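Local coordinates for protein copper-containing nitrite reductase (Hyphomicrobium denitrificans 1NES1, PDB 6TFO) that probably reduces nitrite to nitric oxide at copper centres, taking electrons from a cytochrome c, and carries an additional copper-binding domain on the same chain, at residues Ile354-Gly359 / Phe363-His368; Gly381-Pro386 / Ala401-Phe406; Gly436-Asn439 / His444-Pro447. One frame throughout, in Å; residues are numbered along the deposited sequence.

Contact 1. Residues Ile354-Gly359 / Phe363-His368; sequences IFFGVG and FTSSFH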
# COMPACT_ATOMS: atom_id res chain seq x y z
N ILE C 354 47.71 9.96 19.28
CA ILE C 354 46.36 9.32 19.35
C ILE C 354 46.49 7.85 18.95
O ILE C 354 46.89 7.58 17.79
CB ILE C 354 45.33 10.06 18.48
CG1 ILE C 354 45.28 11.56 18.82
CG2 ILE C 354 43.98 9.39 18.60
CD1 ILE C 354 44.42 12.38 17.89
N PHE C 355 46.23 6.93 19.88
CA PHE C 355 45.90 5.52 19.59
C PHE C 355 44.45 5.47 19.10
O PHE C 355 43.52 5.70 19.91
CB PHE C 355 46.07 4.64 20.82
CG PHE C 355 47.46 4.64 21.39
CD1 PHE C 355 48.46 3.91 20.78
CD2 PHE C 355 47.75 5.36 22.52
CE1 PHE C 355 49.75 3.92 21.31
CE2 PHE C 355 49.04 5.36 23.05
CZ PHE C 355 50.03 4.64 22.44
N PHE C 356 44.26 5.22 17.80
CA PHE C 356 42.95 5.24 17.11
C PHE C 356 42.66 3.86 16.53
O PHE C 356 43.43 3.39 15.67
CB PHE C 356 42.89 6.28 15.99
CG PHE C 356 41.57 6.29 15.27
CD1 PHE C 356 40.44 6.81 15.86
CD2 PHE C 356 41.46 5.74 14.00
CE1 PHE C 356 39.23 6.80 15.19
CE2 PHE C 356 40.24 5.73 13.34
CZ PHE C 356 39.12 6.25 13.94
N GLY C 357 41.56 3.25 16.96
CA GLY C 357 41.11 1.95 16.45
C GLY C 357 39.65 1.97 16.06
O GLY C 357 38.89 2.76 16.62
N VAL C 358 39.27 1.11 15.13
CA VAL C 358 37.86 0.95 14.69
C VAL C 358 37.37 -0.41 15.19
O VAL C 358 37.81 -1.44 14.62
CB VAL C 358 37.75 1.07 13.16
CG1 VAL C 358 36.31 0.99 12.70
CG2 VAL C 358 38.39 2.36 12.67
N GLY C 359 36.54 -0.40 16.22
CA GLY C 359 35.73 -1.55 16.65
C GLY C 359 34.80 -1.97 15.53
O GLY C 359 34.74 -3.18 15.19
N PHE C 363 32.40 -0.50 9.22
CA PHE C 363 32.85 0.66 8.41
C PHE C 363 34.32 1.05 8.66
O PHE C 363 34.76 1.16 9.84
CB PHE C 363 31.92 1.85 8.67
CG PHE C 363 30.59 1.72 7.98
CD1 PHE C 363 29.60 0.90 8.49
CD2 PHE C 363 30.36 2.38 6.79
CE1 PHE C 363 28.40 0.76 7.83
CE2 PHE C 363 29.15 2.23 6.13
CZ PHE C 363 28.18 1.44 6.65
N THR C 364 35.04 1.32 7.57
CA THR C 364 36.43 1.85 7.52
C THR C 364 36.40 3.37 7.76
O THR C 364 35.66 4.07 7.04
CB THR C 364 37.09 1.49 6.19
OG1 THR C 364 37.19 0.06 6.13
CG2 THR C 364 38.47 2.06 6.01
N SER C 365 37.15 3.86 8.73
CA SER C 365 37.22 5.30 9.06
C SER C 365 38.29 5.98 8.20
O SER C 365 39.37 5.41 8.03
CB SER C 365 37.49 5.51 10.51
OG SER C 365 37.49 6.89 10.81
N SER C 366 37.97 7.14 7.64
CA SER C 366 38.94 8.04 6.98
C SER C 366 39.40 9.07 8.03
O SER C 366 38.94 10.23 7.97
CB SER C 366 38.33 8.64 5.74
OG SER C 366 37.95 7.59 4.85
N PHE C 367 40.23 8.63 8.99
CA PHE C 367 40.51 9.39 10.23
C PHE C 367 41.36 10.60 9.88
O PHE C 367 42.34 10.47 9.13
CB PHE C 367 41.19 8.54 11.30
CG PHE C 367 41.37 9.26 12.61
CD1 PHE C 367 40.27 9.63 13.36
CD2 PHE C 367 42.62 9.60 13.08
CE1 PHE C 367 40.43 10.28 14.57
CE2 PHE C 367 42.78 10.25 14.29
CZ PHE C 367 41.69 10.60 15.03
N HIS C 368 40.97 11.75 10.42
CA HIS C 368 41.51 13.09 10.06
C HIS C 368 41.26 14.04 11.22
O HIS C 368 40.24 13.88 11.90
CB HIS C 368 40.87 13.60 8.78
CG HIS C 368 41.20 15.02 8.46
ND1 HIS C 368 42.34 15.38 7.75
CD2 HIS C 368 40.53 16.16 8.71
CE1 HIS C 368 42.35 16.69 7.60
NE2 HIS C 368 41.26 17.18 8.16
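The rings of F356 and F367 stack face to face, their planes 15° apart and their centroids 3.9 Å from each other. F367 CD1 sits over the middle of the F356 ring, whereas F356 CD1 lies over F367 nearer its rim, a slightly displaced overlap. At the edges, S365 CB lies in the plane of F356, and I354 CD1 meets F367 near its plane, 4.3 Å from F367 CZ. S365 OG approaches F356 CZ to 3.6 Å and is itself hydrogen-bonded to Q299 OE1. Because F356 keeps CG anti to its own nitrogen (chi1 179°), and F367 does likewise, each ring projects toward the other strand and the two overlap. Further along, V358 CG1 rests 3.3 Å from F363 O. With an alanine here instead of F356, the face of F367 would probably lose its stacking partner and a gap open beside S365. No hydrogen bond joins the segments, whose strand axes run 9.3 Å apart at 160°. They belong to different sheets, 354-359 to that of strands 293-302 and 400-407, 365-368 to that of 412-418, so this is the largely apolar interior between the two facing sheets of a cupredoxin beta sandwich.

Contact 2. Residues Gly381-Pro386 / Ala401-Phe406; sequences GSVTSP and ATIVDF
V383 and I403 meet at an oblique angle, a valine methyl against the end of the isoleucine chain, with V383 CG2 3.7 Å from I403 CD1. I403 sets CG1 anti to its carbonyl carbon (chi1 -65°), which carries CD1 out from the strand toward the loop. V383 answers from a chi1 of 131°, away from the staggered positions, probably a somewhat strained setting. Next to this apolar touch the backbones come together: G381 CA lies 4.0 Å from T402 CA. G381 N is 3.2 Å from A401 O, but the angle is too poor for a hydrogen bond. A beta carbon on G381 would collide with A401 O, so the closeness depends on the bare glycine. T402 turns its hydroxyl to Y378 O instead. The loop is shaped by an ST motif in which S385 N donates to S382 OG over 3.0 Å at 161°, and S382 OG also bonds T389 O of the third subunit. Strand 400-407, on which 401-406 lies, runs between strands 351-360 and 374-377. I403 also packs on I258 of strand 257-262, while V383 touches P256 and P284, so loop and strand come together against the neighbouring cupredoxin domain.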
# COMPACT_ATOMS: atom_id res chain seq x y z
N GLY C 381 48.77 -0.06 11.60
CA GLY C 381 49.13 -0.26 13.02
C GLY C 381 50.45 -0.98 13.21
O GLY C 381 50.63 -1.61 14.30
N SER C 382 51.34 -0.93 12.21
CA SER C 382 52.72 -1.47 12.33
C SER C 382 53.52 -0.53 13.20
O SER C 382 53.62 0.68 12.90
CB SER C 382 53.40 -1.71 11.03
OG SER C 382 54.68 -2.29 11.28
N VAL C 383 54.03 -1.08 14.30
CA VAL C 383 54.83 -0.33 15.30
C VAL C 383 56.31 -0.62 14.99
O VAL C 383 57.15 0.09 15.48
CB VAL C 383 54.33 -0.76 16.69
CG1 VAL C 383 55.44 -1.15 17.65
CG2 VAL C 383 53.41 0.28 17.28
N THR C 384 56.59 -1.57 14.09
CA THR C 384 57.95 -2.06 13.77
C THR C 384 58.42 -1.47 12.44
O THR C 384 59.62 -1.22 12.33
CB THR C 384 58.01 -3.58 13.81
OG1 THR C 384 57.02 -4.16 12.96
CG2 THR C 384 57.79 -4.13 15.21
N SER C 385 57.52 -1.22 11.48
CA SER C 385 57.85 -0.53 10.22
C SER C 385 57.95 0.97 10.45
O SER C 385 57.30 1.53 11.33
CB SER C 385 56.89 -0.86 9.14
OG SER C 385 56.99 -2.23 8.78
N PRO C 386 58.82 1.67 9.69
CA PRO C 386 58.97 3.11 9.83
C PRO C 386 57.63 3.75 9.53
O PRO C 386 56.97 3.39 8.56
CB PRO C 386 60.04 3.52 8.81
CG PRO C 386 60.20 2.31 7.89
CD PRO C 386 59.74 1.11 8.69
N ALA C 401 43.69 -0.78 13.78
CA ALA C 401 44.08 0.39 14.59
C ALA C 401 45.35 0.97 13.98
O ALA C 401 45.94 0.31 13.12
CB ALA C 401 44.29 -0.00 16.04
N THR C 402 45.66 2.19 14.36
CA THR C 402 46.85 2.96 13.93
C THR C 402 47.30 3.83 15.11
O THR C 402 46.60 3.86 16.17
CB THR C 402 46.58 3.80 12.67
OG1 THR C 402 47.83 4.28 12.16
CG2 THR C 402 45.70 5.00 12.92
N ILE C 403 48.44 4.48 14.91
CA ILE C 403 48.99 5.52 15.80
C ILE C 403 49.26 6.72 14.91
O ILE C 403 49.85 6.53 13.84
CB ILE C 403 50.26 5.01 16.50
CG1 ILE C 403 49.93 3.85 17.44
CG2 ILE C 403 50.97 6.15 17.20
CD1 ILE C 403 51.14 3.08 17.92
N VAL C 404 48.81 7.89 15.31
CA VAL C 404 49.19 9.17 14.67
C VAL C 404 49.81 10.04 15.77
O VAL C 404 49.36 9.93 16.92
CB VAL C 404 48.00 9.87 13.99
CG1 VAL C 404 47.41 9.01 12.88
CG2 VAL C 404 46.94 10.28 14.99
N ASP C 405 50.81 10.85 15.41
CA ASP C 405 51.30 11.93 16.30
C ASP C 405 51.48 13.20 15.46
O ASP C 405 51.58 13.11 14.23
CB ASP C 405 52.55 11.50 17.07
CG ASP C 405 53.73 11.02 16.22
OD1 ASP C 405 54.28 11.87 15.44
OD2 ASP C 405 54.09 9.82 16.36
N PHE C 406 51.46 14.33 16.13
CA PHE C 406 51.69 15.66 15.54
C PHE C 406 52.09 16.60 16.67
O PHE C 406 51.82 16.28 17.86
CB PHE C 406 50.44 16.11 14.78
CG PHE C 406 49.17 16.00 15.58
CD1 PHE C 406 48.46 14.82 15.62
CD2 PHE C 406 48.72 17.08 16.33
CE1 PHE C 406 47.30 14.72 16.38
CE2 PHE C 406 47.58 16.97 17.11
CZ PHE C 406 46.87 15.79 17.12

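Contact 3. Residues Gly436-Asn439 / His444-Pro447; sequences GPKN and HEGP
N439 OD1 accepts a hydrogen bond from E445 N at 3.0 Å, with an N-H...O angle of 148°. The bond is not an in-plane one: the donor stands well above the plane of the amide carbonyl, 61° out of it. The same oxygen packs on H444 CA at 3.2 Å, and N439 CB lies 3.5 Å from H444 CB, so the asparagine is laid across the backbone where H444 passes into E445. Its other branch faces the glutamate stem, with ND2 3.4 Å from E445 CG, and the amide and carboxylate planes are turned nearly perpendicular to each other. E445 places CG between its own nitrogen and carbonyl carbon (chi1 63°) and then extends, a course that returns its carboxylate to the first segment, where OE2 comes 3.1 Å from K438 CD.

Behind this shell, H444 is fixed at both ring nitrogens. NE2 donates to P447 O at 3.3 Å, with that oxygen almost exactly in the ring plane, and ND1 is hydrogen-bonded to D440 O. K438 O is held by R410 and by Y238 of the second subunit, against which N439 and E445 also pack. H444 further joins an antiparallel ladder with a strand of that subunit, so the sheet continues across the interface.

Two carbonyl oxygens facing the two nitrogens of H444 would probably favour the doubly protonated, cationic imidazole. K438 NZ and E445 OE2, at 4.7 Å, form no salt bridge, though their opposite charges probably attract weakly; the clear polar tie between these surface segments is the hydrogen bond from E445 N to N439 OD1.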
# COMPACT_ATOMS: atom_id res chain seq x y z
N GLY C 436 45.30 29.13 23.12
CA GLY C 436 46.38 29.90 22.46
C GLY C 436 45.77 31.04 21.66
O GLY C 436 44.56 31.06 21.47
N PRO C 437 46.54 32.04 21.18
CA PRO C 437 45.93 33.20 20.52
C PRO C 437 45.17 32.80 19.24
O PRO C 437 45.49 31.76 18.69
CB PRO C 437 47.13 34.12 20.23
CG PRO C 437 48.33 33.18 20.19
CD PRO C 437 48.01 32.08 21.19
N LYS C 438 44.18 33.60 18.82
CA LYS C 438 43.44 33.37 17.54
C LYS C 438 44.42 33.54 16.37
O LYS C 438 44.45 32.66 15.49
CB LYS C 438 42.25 34.31 17.35
CG LYS C 438 41.45 34.04 16.07
CD LYS C 438 40.60 35.19 15.58
CE LYS C 438 39.37 35.42 16.42
NZ LYS C 438 38.31 34.41 16.16
N ASN C 439 45.19 34.64 16.37
CA ASN C 439 46.13 35.04 15.29
C ASN C 439 47.58 34.90 15.78
O ASN C 439 47.92 35.51 16.82
CB ASN C 439 45.84 36.46 14.82
CG ASN C 439 44.50 36.60 14.12
OD1 ASN C 439 44.00 35.66 13.50
ND2 ASN C 439 43.93 37.78 14.21
N HIS C 444 46.51 33.44 10.62
CA HIS C 444 45.86 34.67 11.14
C HIS C 444 44.92 35.27 10.09
O HIS C 444 45.03 34.93 8.88
CB HIS C 444 46.90 35.70 11.61
CG HIS C 444 47.75 36.31 10.54
ND1 HIS C 444 49.05 35.88 10.29
CD2 HIS C 444 47.52 37.35 9.69
CE1 HIS C 444 49.56 36.60 9.31
NE2 HIS C 444 48.64 37.51 8.93
N GLU C 445 44.03 36.16 10.53
CA GLU C 445 43.07 36.85 9.64
C GLU C 445 43.83 38.01 8.99
O GLU C 445 44.83 38.45 9.55
CB GLU C 445 41.81 37.27 10.40
CG GLU C 445 42.01 38.28 11.51
CD GLU C 445 40.90 38.22 12.55
OE1 GLU C 445 40.24 39.24 12.76
OE2 GLU C 445 40.69 37.12 13.12
N GLY C 446 43.37 38.47 7.82
CA GLY C 446 44.02 39.57 7.08
C GLY C 446 45.32 39.09 6.43
O GLY C 446 45.74 37.95 6.65
N PRO C 447 45.96 39.93 5.58
CA PRO C 447 47.14 39.52 4.82
C PRO C 447 48.40 39.61 5.69
O PRO C 447 48.33 40.04 6.85
CB PRO C 447 47.12 40.48 3.61
CG PRO C 447 46.51 41.75 4.17
CD PRO C 447 45.56 41.32 5.28

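Overall arrangement
Contacts 1 and 2 touch, their strands 351-360 and 400-407 being sheet neighbours: F356 O to T402 N and I354 N to V404 O, each 2.9 Å, are probable hydrogen bonds. On the other side of that sheet from the ring stack, F355 CD1 packs 3.7 Å from I403 CG1. Both lie near the catalytic copper region: the side chains of V358 and A401 are each about 11 Å from a bound copper ion, and that of S365 about 8 Å from that of H419, a predicted ligand. Contact 3, on the C-terminal tail, has its nearest atoms about 17 Å from contact 1 and 14 Å from contact 2. Contacts 1 and 3 both reach the second subunit, contacts 1 and 2 the third.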